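Local coordinates for titin (Homo sapiens, PDB 3LCY), which serves as a giant structural protein of the muscle sarcomere, this A-band fragment being a tandem pair of immunoglobulin I-set domains, at residues T19-A24 and L95-T100; P101-G106 and L123-I128; Y107-K112 and V186-D191; I128-P133 and T155-H160; S147-I152 and V162-Q167. All blocks are in the same frame, centred on the assembly; numbering follows the deposited sequence.

Contact 1: T19-A24 and L95-T100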
# COMPACT_ATOMS: atom_id res chain seq x y z
N THR A 19 6.70 1.55 -10.01
CA THR A 19 6.22 2.73 -10.71
C THR A 19 5.76 3.79 -9.72
O THR A 19 5.38 3.47 -8.58
CB THR A 19 5.05 2.39 -11.66
OG1 THR A 19 4.90 3.44 -12.62
CG2 THR A 19 3.76 2.24 -10.87
N LYS A 20 5.79 5.05 -10.14
CA LYS A 20 5.33 6.14 -9.29
C LYS A 20 3.82 6.08 -9.12
O LYS A 20 3.08 5.94 -10.10
CB LYS A 20 5.73 7.49 -9.88
CG LYS A 20 5.14 8.68 -9.15
CD LYS A 20 5.38 9.98 -9.90
CE LYS A 20 4.73 11.16 -9.18
NZ LYS A 20 4.91 12.44 -9.93
N LEU A 21 3.36 6.19 -7.88
CA LEU A 21 1.93 6.19 -7.59
C LEU A 21 1.24 7.27 -8.41
O LEU A 21 1.65 8.43 -8.41
CB LEU A 21 1.68 6.41 -6.10
CG LEU A 21 0.22 6.46 -5.66
CD1 LEU A 21 -0.53 5.22 -6.11
CD2 LEU A 21 0.11 6.63 -4.15
N GLY A 22 0.18 6.88 -9.12
CA GLY A 22 -0.53 7.81 -9.98
C GLY A 22 -0.17 7.62 -11.44
O GLY A 22 -0.86 8.11 -12.33
N GLU A 23 0.93 6.91 -11.69
CA GLU A 23 1.38 6.65 -13.05
C GLU A 23 1.06 5.22 -13.48
O GLU A 23 0.61 4.41 -12.68
CB GLU A 23 2.89 6.92 -13.17
CG GLU A 23 3.27 8.36 -12.91
CD GLU A 23 2.67 9.32 -13.92
OE1 GLU A 23 2.38 8.88 -15.06
OE2 GLU A 23 2.49 10.51 -13.59
N ALA A 24 1.31 4.93 -14.75
CA ALA A 24 1.02 3.62 -15.31
C ALA A 24 2.08 2.59 -14.94
O ALA A 24 3.27 2.91 -14.87
CB ALA A 24 0.87 3.71 -16.82
N LEU A 95 3.90 -5.37 -7.72
CA LEU A 95 4.03 -3.97 -8.12
C LEU A 95 4.44 -3.13 -6.92
O LEU A 95 3.74 -3.09 -5.91
CB LEU A 95 2.71 -3.45 -8.70
CG LEU A 95 2.66 -1.96 -9.02
CD1 LEU A 95 3.80 -1.57 -9.96
CD2 LEU A 95 1.31 -1.58 -9.62
N LEU A 96 5.59 -2.47 -7.03
CA LEU A 96 6.08 -1.61 -5.96
C LEU A 96 5.83 -0.15 -6.32
O LEU A 96 6.22 0.31 -7.39
CB LEU A 96 7.56 -1.85 -5.69
CG LEU A 96 7.96 -3.15 -4.98
CD1 LEU A 96 7.56 -4.38 -5.78
CD2 LEU A 96 9.45 -3.17 -4.70
N LEU A 97 5.19 0.58 -5.42
CA LEU A 97 4.86 1.97 -5.66
C LEU A 97 5.94 2.91 -5.16
O LEU A 97 6.75 2.55 -4.30
CB LEU A 97 3.52 2.33 -5.02
CG LEU A 97 2.30 1.55 -5.50
CD1 LEU A 97 1.05 2.03 -4.78
CD2 LEU A 97 2.14 1.69 -7.01
N GLN A 98 5.96 4.12 -5.71
CA GLN A 98 6.86 5.17 -5.26
C GLN A 98 6.08 6.44 -4.95
O GLN A 98 5.35 6.94 -5.81
CB GLN A 98 7.93 5.45 -6.31
CG GLN A 98 8.86 4.28 -6.58
CD GLN A 98 9.82 4.56 -7.72
OE1 GLN A 98 10.35 3.63 -8.34
NE2 GLN A 98 10.05 5.83 -8.01
N ALA A 99 6.22 6.94 -3.73
CA ALA A 99 5.50 8.14 -3.32
C ALA A 99 6.18 8.81 -2.14
O ALA A 99 6.50 8.15 -1.14
CB ALA A 99 4.05 7.80 -2.98
N THR A 100 6.41 10.11 -2.25
CA THR A 100 6.99 10.87 -1.16
C THR A 100 5.99 10.90 -0.02
O THR A 100 4.79 11.08 -0.24
CB THR A 100 7.31 12.31 -1.58
OG1 THR A 100 6.08 13.02 -1.81
CG2 THR A 100 8.14 12.32 -2.85
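The carbonyl oxygen of L96 accepts the amide T19 N at 2.9 Å, almost in line with the C=O, and also pairs with T18 OG1, a hydroxyl that lies between L96 O and Q98 OE1. This is the parallel pairing of the A' and G strands that marks an I-set immunoglobulin domain. The next bond runs the other way: Q98 N reaches T19 O, but the bond is weak and bent (127° at the hydrogen), and the same oxygen also lies near the CA of L97. A straight third bond, from L21 N to Q98 O at 3.0 Å, ends the pairing just as the chain enters the type II turn K20-E23. G22 takes the positive phi of that turn.

T19 turns into the sandwich. Its CG2 meets CD1 of L95 at 3.9 Å, and both side chains touch A25 of the B strand. With OG1 anti to the backbone N (chi1 -161°), the hydroxyl reaches past the turn to A24 O at 2.8 Å, coming from well above the carbonyl plane, and so ties together the residues that flank the turn. K20 and Q98 occupy the opposite face of the sheet. L21 sits where the first domain meets the second and touches I128. L21 CD1 crosses L97 obliquely, 3.8 Å from L97 CD1, while L21 CB rests 4.2 Å from the CB of A99.

Contact 2: P101-G106 and L123-I128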
# COMPACT_ATOMS: atom_id res chain seq x y z
N PRO A 101 6.47 10.71 1.22
CA PRO A 101 5.59 10.69 2.39
C PRO A 101 4.64 11.88 2.39
O PRO A 101 5.06 13.02 2.15
CB PRO A 101 6.57 10.79 3.56
CG PRO A 101 7.81 10.14 3.04
CD PRO A 101 7.88 10.50 1.59
N GLN A 102 3.36 11.62 2.64
CA GLN A 102 2.33 12.64 2.58
C GLN A 102 1.15 12.23 3.44
O GLN A 102 0.64 11.11 3.33
CB GLN A 102 1.86 12.81 1.13
CG GLN A 102 0.55 13.57 0.99
CD GLN A 102 -0.09 13.39 -0.38
OE1 GLN A 102 0.31 12.51 -1.15
NE2 GLN A 102 -1.09 14.21 -0.68
N PHE A 103 0.70 13.13 4.31
CA PHE A 103 -0.47 12.86 5.13
C PHE A 103 -1.71 12.75 4.24
O PHE A 103 -1.91 13.56 3.34
CB PHE A 103 -0.65 13.91 6.22
CG PHE A 103 0.42 13.85 7.28
CD1 PHE A 103 0.49 12.78 8.16
CD2 PHE A 103 1.35 14.87 7.40
CE1 PHE A 103 1.47 12.72 9.13
CE2 PHE A 103 2.33 14.82 8.37
CZ PHE A 103 2.39 13.74 9.24
N HIS A 104 -2.52 11.74 4.52
CA HIS A 104 -3.62 11.38 3.63
C HIS A 104 -4.68 12.47 3.49
O HIS A 104 -5.36 12.81 4.46
CB HIS A 104 -4.28 10.08 4.12
CG HIS A 104 -4.98 9.32 3.03
ND1 HIS A 104 -6.01 9.85 2.29
CD2 HIS A 104 -4.79 8.06 2.56
CE1 HIS A 104 -6.43 8.96 1.41
NE2 HIS A 104 -5.71 7.86 1.56
N PRO A 105 -4.82 13.01 2.27
CA PRO A 105 -5.97 13.87 1.96
C PRO A 105 -7.22 13.00 1.80
O PRO A 105 -7.20 12.03 1.04
CB PRO A 105 -5.59 14.49 0.62
CG PRO A 105 -4.67 13.50 -0.01
CD PRO A 105 -3.92 12.85 1.13
N GLY A 106 -8.28 13.34 2.53
CA GLY A 106 -9.44 12.48 2.60
C GLY A 106 -9.67 12.09 4.05
O GLY A 106 -10.74 11.63 4.44
N LEU A 123 -4.74 8.27 18.52
CA LEU A 123 -4.52 9.16 17.39
C LEU A 123 -4.28 8.23 16.21
O LEU A 123 -3.32 7.48 16.19
CB LEU A 123 -3.31 10.07 17.63
CG LEU A 123 -3.60 11.41 18.29
CD1 LEU A 123 -4.74 11.31 19.27
CD2 LEU A 123 -2.36 11.93 18.99
N HIS A 124 -5.18 8.28 15.24
CA HIS A 124 -5.13 7.40 14.08
C HIS A 124 -4.85 8.19 12.80
O HIS A 124 -5.76 8.74 12.19
CB HIS A 124 -6.45 6.64 13.95
CG HIS A 124 -6.45 5.60 12.88
ND1 HIS A 124 -5.88 4.36 13.03
CD2 HIS A 124 -6.97 5.62 11.62
CE1 HIS A 124 -6.04 3.65 11.93
NE2 HIS A 124 -6.70 4.40 11.05
N VAL A 125 -3.57 8.25 12.41
CA VAL A 125 -3.15 9.06 11.27
C VAL A 125 -2.97 8.26 9.99
O VAL A 125 -2.09 7.40 9.89
CB VAL A 125 -1.84 9.81 11.57
CG1 VAL A 125 -1.45 10.70 10.40
CG2 VAL A 125 -1.97 10.63 12.84
N MET A 126 -3.79 8.56 8.99
CA MET A 126 -3.67 7.94 7.68
C MET A 126 -2.62 8.69 6.85
O MET A 126 -2.54 9.90 6.87
CB MET A 126 -5.01 7.91 6.96
CG MET A 126 -6.10 7.17 7.68
SD MET A 126 -5.92 5.38 7.72
CE MET A 126 -6.25 4.94 6.03
N TYR A 127 -1.80 7.96 6.13
CA TYR A 127 -0.76 8.57 5.34
C TYR A 127 -0.56 7.90 4.00
O TYR A 127 -0.98 6.78 3.78
CB TYR A 127 0.56 8.54 6.09
CG TYR A 127 1.20 7.19 6.07
CD1 TYR A 127 2.06 6.83 5.06
CD2 TYR A 127 0.94 6.27 7.06
CE1 TYR A 127 2.62 5.60 5.03
CE2 TYR A 127 1.51 5.04 7.04
CZ TYR A 127 2.35 4.72 6.02
OH TYR A 127 2.94 3.50 5.99
N ILE A 128 0.08 8.62 3.10
CA ILE A 128 0.45 8.06 1.83
C ILE A 128 1.97 8.12 1.74
O ILE A 128 2.54 9.18 1.84
CB ILE A 128 -0.18 8.82 0.66
CG1 ILE A 128 -1.66 8.52 0.57
CG2 ILE A 128 0.48 8.44 -0.63
CD1 ILE A 128 -2.38 9.34 -0.44
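Three backbone bonds carry the pairing of 101-103 with 123-128. Q102 and I128 form an antiparallel hydrogen-bonded pair: I128 N gives a short, straight bond to Q102 O (2.6 Å, 169°), and Q102 N returns one to I128 O at 2.7 Å, more bent at the hydrogen. Beyond the non-hydrogen-bonded pair F103/Y127, H104 N bonds M126 O from above the carbonyl plane, although H104 has already left the strand.

The aromatic contact belongs to H104. CG set anti to the backbone N (chi1 -155°) swings the imidazole over I128, whose CD1 makes a CH-pi contact with one ring face, 4.2 Å from the ring centroid and 14° off its normal. The ring of Y107 meets the imidazole edge-to-face, and ND1 makes a weak bond to P105 O.

Apolar packing divides between two sides of the strands. Outside, the H104 and M126 side chains run side by side with their CB atoms 3.6 Å apart, and P105 CD touches I128 CD1. Inside, F103 CD1 rests on V125 CG1 at 3.6 Å, and its ring continues into V177, L179 and A188 of the facing sheet, while V125 packs on W137. A long strand running on from the first domain thus becomes the A strand of the second and pairs antiparallel with its B strand, the A-B edge of an I-set immunoglobulin sandwich.

Contact 3: Y107-K112 and V186-D191; sequences YPLKEK and VDAILD
K112 holds CG anti to its carbonyl carbon (chi1 -64°) and D191 holds its carboxylate carbon opposite the backbone N (chi1 -161°), and these two settings lay the side chains next to each other, pointing the same way. The K112/D191 pair begins the parallel A'-G pairing of the second I-set domain, where the chain that has left the first sheet joins the edge of the other. The lysine runs its aliphatic part along the acid: CG is 3.8 Å from D191 CB, and CE comes to 3.7 Å from OD2. Its bent chain leaves NZ 4.5 Å from D191 OD2, beyond a salt bridge. That nitrogen has weak partners further along the same edge, the hydroxyl of Y114 and, as a long ion pair, E193, while D191 has its own long, weak ion pair with K174. The charges here are therefore probably shared loosely at the surface rather than locked pairwise.

The firm link is in the backbone. D191 N bonds E111 O at 2.9 Å, nearly straight at the hydrogen, and the CA of K112 lies against D191 O. Ahead of this point the loop 107-111 has not yet closed on the G strand, and a water fills in: it donates to K110 O at 2.9 Å and to I189 O at 3.0 Å, joining two carbonyls that the chains do not bring into direct contact. Earlier in the loop, L109 points toward the G strand and also touches F103 of the A strand and V125 of the B strand. Its CD1 meets the CB of A188 at 3.8 Å.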
# COMPACT_ATOMS: atom_id res chain seq x y z
N TYR A 107 -8.62 12.29 4.85
CA TYR A 107 -8.70 12.11 6.29
C TYR A 107 -7.94 13.25 6.95
O TYR A 107 -6.97 13.02 7.68
CB TYR A 107 -8.08 10.77 6.69
CG TYR A 107 -8.60 9.57 5.92
CD1 TYR A 107 -9.83 9.01 6.22
CD2 TYR A 107 -7.84 8.98 4.91
CE1 TYR A 107 -10.30 7.90 5.53
CE2 TYR A 107 -8.30 7.88 4.22
CZ TYR A 107 -9.53 7.34 4.53
OH TYR A 107 -10.00 6.24 3.84
N PRO A 108 -8.37 14.50 6.70
CA PRO A 108 -7.68 15.69 7.18
C PRO A 108 -7.43 15.66 8.68
O PRO A 108 -8.31 15.24 9.44
CB PRO A 108 -8.65 16.82 6.83
CG PRO A 108 -9.44 16.31 5.69
CD PRO A 108 -9.58 14.83 5.93
N LEU A 109 -6.25 16.10 9.10
CA LEU A 109 -5.92 16.19 10.51
C LEU A 109 -6.42 17.52 11.09
O LEU A 109 -6.23 18.57 10.48
CB LEU A 109 -4.41 16.08 10.71
CG LEU A 109 -3.74 14.76 10.31
CD1 LEU A 109 -2.23 14.85 10.47
CD2 LEU A 109 -4.30 13.61 11.14
N LYS A 110 -7.04 17.46 12.26
CA LYS A 110 -7.47 18.67 12.95
C LYS A 110 -6.33 19.25 13.77
O LYS A 110 -5.35 18.57 14.06
CB LYS A 110 -8.67 18.37 13.86
CG LYS A 110 -9.92 17.93 13.11
CD LYS A 110 -11.08 17.70 14.07
CE LYS A 110 -11.38 18.95 14.89
NZ LYS A 110 -11.70 20.13 14.04
N GLU A 111 -6.45 20.53 14.13
CA GLU A 111 -5.39 21.20 14.88
C GLU A 111 -5.30 20.68 16.31
O GLU A 111 -4.21 20.46 16.84
CB GLU A 111 -5.63 22.71 14.91
CG GLU A 111 -4.53 23.49 15.61
CD GLU A 111 -4.95 24.89 16.00
OE1 GLU A 111 -4.13 25.62 16.59
OE2 GLU A 111 -6.11 25.26 15.72
N LYS A 112 -6.45 20.49 16.94
CA LYS A 112 -6.51 20.08 18.33
C LYS A 112 -7.30 18.79 18.52
O LYS A 112 -8.32 18.58 17.86
CB LYS A 112 -7.14 21.19 19.18
CG LYS A 112 -6.32 22.47 19.22
CD LYS A 112 -6.94 23.48 20.17
CE LYS A 112 -6.95 22.96 21.60
NZ LYS A 112 -7.54 23.95 22.53
N VAL A 186 7.89 14.34 5.96
CA VAL A 186 6.78 15.24 6.26
C VAL A 186 6.39 15.07 7.72
O VAL A 186 6.63 14.02 8.32
CB VAL A 186 5.56 14.96 5.36
CG1 VAL A 186 4.87 13.68 5.79
CG2 VAL A 186 4.59 16.14 5.41
N ASP A 187 5.80 16.11 8.30
CA ASP A 187 5.39 16.05 9.70
C ASP A 187 4.16 16.91 9.96
O ASP A 187 3.85 17.82 9.20
CB ASP A 187 6.53 16.46 10.63
CG ASP A 187 6.83 17.94 10.57
OD1 ASP A 187 6.04 18.73 11.11
OD2 ASP A 187 7.87 18.32 9.98
N ALA A 188 3.46 16.60 11.05
CA ALA A 188 2.29 17.36 11.45
C ALA A 188 2.27 17.51 12.97
O ALA A 188 2.70 16.62 13.69
CB ALA A 188 1.02 16.69 10.97
N ILE A 189 1.78 18.65 13.45
CA ILE A 189 1.71 18.90 14.88
C ILE A 189 0.28 18.86 15.40
O ILE A 189 -0.60 19.58 14.91
CB ILE A 189 2.36 20.25 15.25
CG1 ILE A 189 3.88 20.16 15.07
CG2 ILE A 189 2.02 20.63 16.68
CD1 ILE A 189 4.62 21.43 15.46
N LEU A 190 0.05 18.00 16.38
CA LEU A 190 -1.28 17.84 16.97
C LEU A 190 -1.30 18.39 18.39
O LEU A 190 -0.52 17.97 19.24
CB LEU A 190 -1.68 16.36 16.99
CG LEU A 190 -1.76 15.59 15.67
CD1 LEU A 190 -0.40 15.41 15.03
CD2 LEU A 190 -2.42 14.24 15.90
N ASP A 191 -2.19 19.34 18.63
CA ASP A 191 -2.33 19.94 19.95
C ASP A 191 -3.32 19.14 20.79
O ASP A 191 -4.52 19.11 20.49
CB ASP A 191 -2.78 21.39 19.85
CG ASP A 191 -2.50 22.18 21.11
OD1 ASP A 191 -1.52 21.85 21.81
OD2 ASP A 191 -3.27 23.12 21.40
O HOH W 1 -2.62 18.33 13.11

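Contact 4: I128-P133 and T155-H160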
# COMPACT_ATOMS: atom_id res chain seq x y z
N ILE A 128 0.08 8.62 3.10
CA ILE A 128 0.45 8.06 1.83
C ILE A 128 1.97 8.12 1.74
O ILE A 128 2.54 9.18 1.84
CB ILE A 128 -0.18 8.82 0.66
CG1 ILE A 128 -1.66 8.52 0.57
CG2 ILE A 128 0.48 8.44 -0.63
CD1 ILE A 128 -2.38 9.34 -0.44
N GLY A 129 2.61 6.99 1.55
CA GLY A 129 4.03 6.95 1.35
C GLY A 129 4.59 5.62 0.92
O GLY A 129 4.43 4.67 1.59
N ARG A 130 5.27 5.56 -0.22
CA ARG A 130 5.88 4.30 -0.66
C ARG A 130 7.32 4.57 -1.05
O ARG A 130 7.59 5.51 -1.77
CB ARG A 130 5.09 3.68 -1.81
CG ARG A 130 3.79 3.03 -1.38
CD ARG A 130 3.99 2.10 -0.19
NE ARG A 130 2.77 1.37 0.14
CZ ARG A 130 2.02 1.61 1.21
NH1 ARG A 130 2.36 2.56 2.06
NH2 ARG A 130 0.93 0.90 1.42
N PRO A 131 8.27 3.77 -0.59
CA PRO A 131 8.06 2.61 0.28
C PRO A 131 7.63 3.02 1.68
O PRO A 131 7.77 4.19 2.03
CB PRO A 131 9.46 1.99 0.36
CG PRO A 131 10.38 3.10 0.05
CD PRO A 131 9.68 3.90 -0.99
N VAL A 132 7.12 2.09 2.46
CA VAL A 132 6.65 2.45 3.79
C VAL A 132 7.76 3.21 4.49
O VAL A 132 8.90 2.77 4.58
CB VAL A 132 6.28 1.19 4.57
CG1 VAL A 132 5.75 1.55 5.94
CG2 VAL A 132 5.27 0.39 3.80
N PRO A 133 7.38 4.37 5.00
CA PRO A 133 8.27 5.30 5.69
C PRO A 133 8.54 5.03 7.15
O PRO A 133 7.75 4.38 7.82
CB PRO A 133 7.52 6.62 5.57
CG PRO A 133 6.11 6.22 5.60
CD PRO A 133 6.00 4.88 4.94
N THR A 155 1.58 0.80 10.40
CA THR A 155 1.10 -0.01 9.29
C THR A 155 1.42 0.68 7.96
O THR A 155 1.75 1.86 7.94
CB THR A 155 -0.42 -0.26 9.42
OG1 THR A 155 -0.66 -1.25 10.44
CG2 THR A 155 -1.03 -0.76 8.11
N GLU A 156 1.32 -0.06 6.86
CA GLU A 156 1.55 0.50 5.54
C GLU A 156 0.40 1.41 5.11
O GLU A 156 0.34 1.87 3.97
CB GLU A 156 1.76 -0.61 4.50
CG GLU A 156 0.49 -1.31 4.04
CD GLU A 156 0.00 -2.37 5.01
OE1 GLU A 156 0.57 -2.48 6.12
OE2 GLU A 156 -0.95 -3.10 4.65
N HIS A 157 -0.52 1.68 6.03
CA HIS A 157 -1.65 2.55 5.74
C HIS A 157 -1.83 3.65 6.77
O HIS A 157 -2.49 4.66 6.51
CB HIS A 157 -2.94 1.74 5.60
CG HIS A 157 -3.02 0.91 4.37
ND1 HIS A 157 -2.85 1.44 3.10
CD2 HIS A 157 -3.26 -0.41 4.17
CE1 HIS A 157 -2.97 0.49 2.20
NE2 HIS A 157 -3.22 -0.65 2.83
N TYR A 158 -1.25 3.47 7.96
CA TYR A 158 -1.42 4.45 9.03
C TYR A 158 -0.39 4.28 10.14
O TYR A 158 0.29 3.26 10.24
CB TYR A 158 -2.83 4.35 9.62
CG TYR A 158 -3.15 2.98 10.19
CD1 TYR A 158 -3.98 2.10 9.51
CD2 TYR A 158 -2.61 2.57 11.41
CE1 TYR A 158 -4.27 0.85 10.02
CE2 TYR A 158 -2.90 1.32 11.93
CZ TYR A 158 -3.73 0.47 11.23
OH TYR A 158 -4.02 -0.78 11.73
N THR A 159 -0.29 5.31 10.98
CA THR A 159 0.46 5.22 12.22
C THR A 159 -0.49 5.49 13.38
O THR A 159 -1.12 6.55 13.45
CB THR A 159 1.65 6.20 12.24
OG1 THR A 159 2.24 6.21 13.54
CG2 THR A 159 1.19 7.60 11.88
N HIS A 160 -0.60 4.52 14.29
CA HIS A 160 -1.62 4.57 15.33
C HIS A 160 -1.00 4.69 16.72
O HIS A 160 -0.34 3.77 17.20
CB HIS A 160 -2.51 3.33 15.25
CG HIS A 160 -3.71 3.39 16.14
ND1 HIS A 160 -4.93 3.85 15.70
CD2 HIS A 160 -3.88 3.05 17.44
CE1 HIS A 160 -5.81 3.79 16.70
NE2 HIS A 160 -5.19 3.31 17.76
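The two segments form no strand pair here: their backbones come closest at V132 and E156, CA to CA 5.7 Å, where the turn after strand 121-130, with a cis peptide before P131, faces the tight turn leading into strand 158-163. R130 makes the polar link. Its chain bends at chi2 (-49°) and brings the end of the guanidinium to the carbonyl oxygen of E156, which takes a bond from NH1 at 2.9 Å and another from NH2 at 2.8 Å. The oxygen lies in the guanidinium plane, yet the two nitrogens sit on opposite faces of the carbonyl plane, each moderately tilted from it. NH1 also turns back to its neighbour's carbonyl, G129 O, at 3.0 Å, and NE forms a salt bridge with E75 of the first domain. Held from several directions, the guanidinium should have little rotational freedom.

E156 takes part through its carbonyl and the base of its side chain: CG lies 3.5 Å from R130 NH2, while the carboxylate heads elsewhere. V132 adds an apolar touch, its CG2 lying obliquely against E156 CB at 3.7 Å. Q72 of the first domain bonds G129 N and touches H157. These are the B-C and D-E turns at the N-terminal pole of an immunoglobulin domain, here joined to each other and, through R130 and G129, to the preceding domain of the tandem.

Contact 5: S147-I152 and V162-Q167; sequences SENITI and VMKNVQ
T151 and V162 exchange two backbone bonds as an antiparallel hydrogen-bonded pair, V162 N to T151 O at 2.8 Å and almost perfectly straight (178°), T151 N to V162 O at 3.1 Å. One step beyond the non-hydrogen-bonded pair I150/M163, K164 N gives N149 O an equally direct bond of 2.9 Å, lying in the carbonyl plane. On the T151/V162 face, V162 turns CG1 in between its own backbone N and carbonyl carbon (chi1 43°), which lays that methyl 3.5 Å from T151 CB. I150 and M163 share the other face, pointing the same way; their modelled separation is too short to be trusted.

At the open end of the hairpin, K164 and N149 cross at about a right angle, N149 OD1 lying 3.7 Å from K164 CB. The lysine chain, bent at chi3, then carries NZ over the turn to the carbonyl oxygen of E148, 3.2 Å away and nearly in line with its C=O. The E148 carboxylate is close by but does not touch: OE1 is 4.6 Å from K164 NZ.

Around these groups, S147 N bonds I150 O, and I150 N makes a weak bond to S147 OG. I150 touches L161, while M163 and V162 lean on L121 and R122 of the B strand, so that this D-E hairpin is built into the A-B-E-D sheet. The grip is chiefly between main chains, with one lysine-carbonyl bond at its exposed end; any pull between E148 and K164 probably adds only mildly.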
# COMPACT_ATOMS: atom_id res chain seq x y z
N SER A 147 5.57 1.34 25.68
CA SER A 147 5.67 1.13 27.11
C SER A 147 4.35 0.65 27.64
O SER A 147 3.45 0.30 26.90
CB SER A 147 6.07 2.42 27.81
OG SER A 147 5.08 3.40 27.67
N GLU A 148 4.25 0.63 28.96
CA GLU A 148 3.06 0.20 29.63
C GLU A 148 1.86 1.05 29.28
O GLU A 148 0.79 0.51 29.03
CB GLU A 148 3.31 0.30 31.13
CG GLU A 148 2.08 0.25 31.99
CD GLU A 148 1.37 -1.07 31.88
OE1 GLU A 148 0.33 -1.25 32.54
OE2 GLU A 148 1.86 -1.93 31.13
N ASN A 149 2.02 2.36 29.26
CA ASN A 149 0.90 3.23 28.93
C ASN A 149 0.91 3.83 27.54
O ASN A 149 0.00 4.56 27.17
CB ASN A 149 0.71 4.28 30.02
CG ASN A 149 0.42 3.65 31.38
OD1 ASN A 149 -0.64 3.07 31.59
ND2 ASN A 149 1.37 3.74 32.28
N ILE A 150 1.93 3.52 26.76
CA ILE A 150 2.02 4.03 25.42
C ILE A 150 2.25 2.94 24.40
O ILE A 150 3.14 2.13 24.55
CB ILE A 150 3.16 5.01 25.28
CG1 ILE A 150 2.90 6.25 26.14
CG2 ILE A 150 3.34 5.37 23.84
CD1 ILE A 150 1.93 7.20 25.57
N THR A 151 1.44 2.92 23.37
CA THR A 151 1.57 1.92 22.31
C THR A 151 1.45 2.58 20.95
O THR A 151 0.61 3.46 20.74
CB THR A 151 0.51 0.82 22.45
OG1 THR A 151 0.58 0.24 23.76
CG2 THR A 151 0.73 -0.27 21.40
N ILE A 152 2.29 2.16 20.02
CA ILE A 152 2.31 2.74 18.68
C ILE A 152 2.29 1.64 17.62
O ILE A 152 3.28 0.95 17.41
CB ILE A 152 3.56 3.61 18.47
CG1 ILE A 152 3.73 4.60 19.63
CG2 ILE A 152 3.49 4.34 17.14
CD1 ILE A 152 5.02 5.38 19.58
N VAL A 162 -1.68 5.09 20.73
CA VAL A 162 -2.61 4.94 21.82
C VAL A 162 -2.03 5.31 23.21
O VAL A 162 -1.05 4.82 23.64
CB VAL A 162 -3.31 3.56 21.77
CG1 VAL A 162 -2.41 2.52 21.47
CG2 VAL A 162 -3.95 3.25 23.00
N MET A 163 -2.70 6.19 23.90
CA MET A 163 -2.23 6.61 25.18
C MET A 163 -3.19 6.21 26.25
O MET A 163 -4.32 6.55 26.23
CB MET A 163 -1.96 8.10 25.16
CG MET A 163 -0.68 8.44 24.45
SD MET A 163 -0.34 10.12 24.04
CE MET A 163 -1.92 10.77 23.81
N LYS A 164 -2.71 5.46 27.21
CA LYS A 164 -3.54 4.98 28.28
C LYS A 164 -3.61 5.92 29.43
O LYS A 164 -2.65 6.49 29.80
CB LYS A 164 -3.02 3.67 28.78
CG LYS A 164 -3.93 2.56 28.48
CD LYS A 164 -3.47 1.25 29.03
CE LYS A 164 -2.67 0.43 28.04
NZ LYS A 164 -2.14 -0.80 28.69
N ASN A 165 -4.77 6.06 30.02
CA ASN A 165 -4.94 6.85 31.21
C ASN A 165 -4.40 8.23 31.16
O ASN A 165 -3.53 8.59 31.91
CB ASN A 165 -4.50 6.15 32.49
CG ASN A 165 -4.67 7.05 33.73
OD1 ASN A 165 -3.80 7.82 34.05
ND2 ASN A 165 -5.80 6.96 34.39
N VAL A 166 -4.92 9.01 30.23
CA VAL A 166 -4.46 10.38 30.06
C VAL A 166 -4.76 11.30 31.22
O VAL A 166 -5.84 11.27 31.81
CB VAL A 166 -5.01 10.99 28.77
CG1 VAL A 166 -4.70 10.09 27.59
CG2 VAL A 166 -6.50 11.21 28.89
N GLN A 167 -3.78 12.14 31.54
CA GLN A 167 -3.88 13.12 32.59
C GLN A 167 -3.37 14.41 31.97
O GLN A 167 -2.46 14.38 31.15
CB GLN A 167 -3.06 12.71 33.81
CG GLN A 167 -3.68 11.57 34.58
CD GLN A 167 -5.10 11.87 35.02
OE1 GLN A 167 -5.47 13.02 35.21
NE2 GLN A 167 -5.90 10.83 35.19

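In the fold
From the N terminus, contact 1 comes first, closing the first immunoglobulin domain by bringing 19-24 to 95-100. The same long strand then passes without a break into contact 2, which closes the short loop from 101-106 to 123-128 and puts the A strand on the sheet of strand 121-130. Contact 3 opens inside that loop and brings the following chain to strand 185-195 of the other sheet, so contacts 2 and 3 cross. Contacts 4 and 5 are nested inside contact 3's loop and cross each other on strand 158-163. Contact 4 shares I128 with contact 2 and meets contact 1 through A99 N and R130 O, linking the domains; contact 5 lies about 35 Å from contact 1, centre to centre.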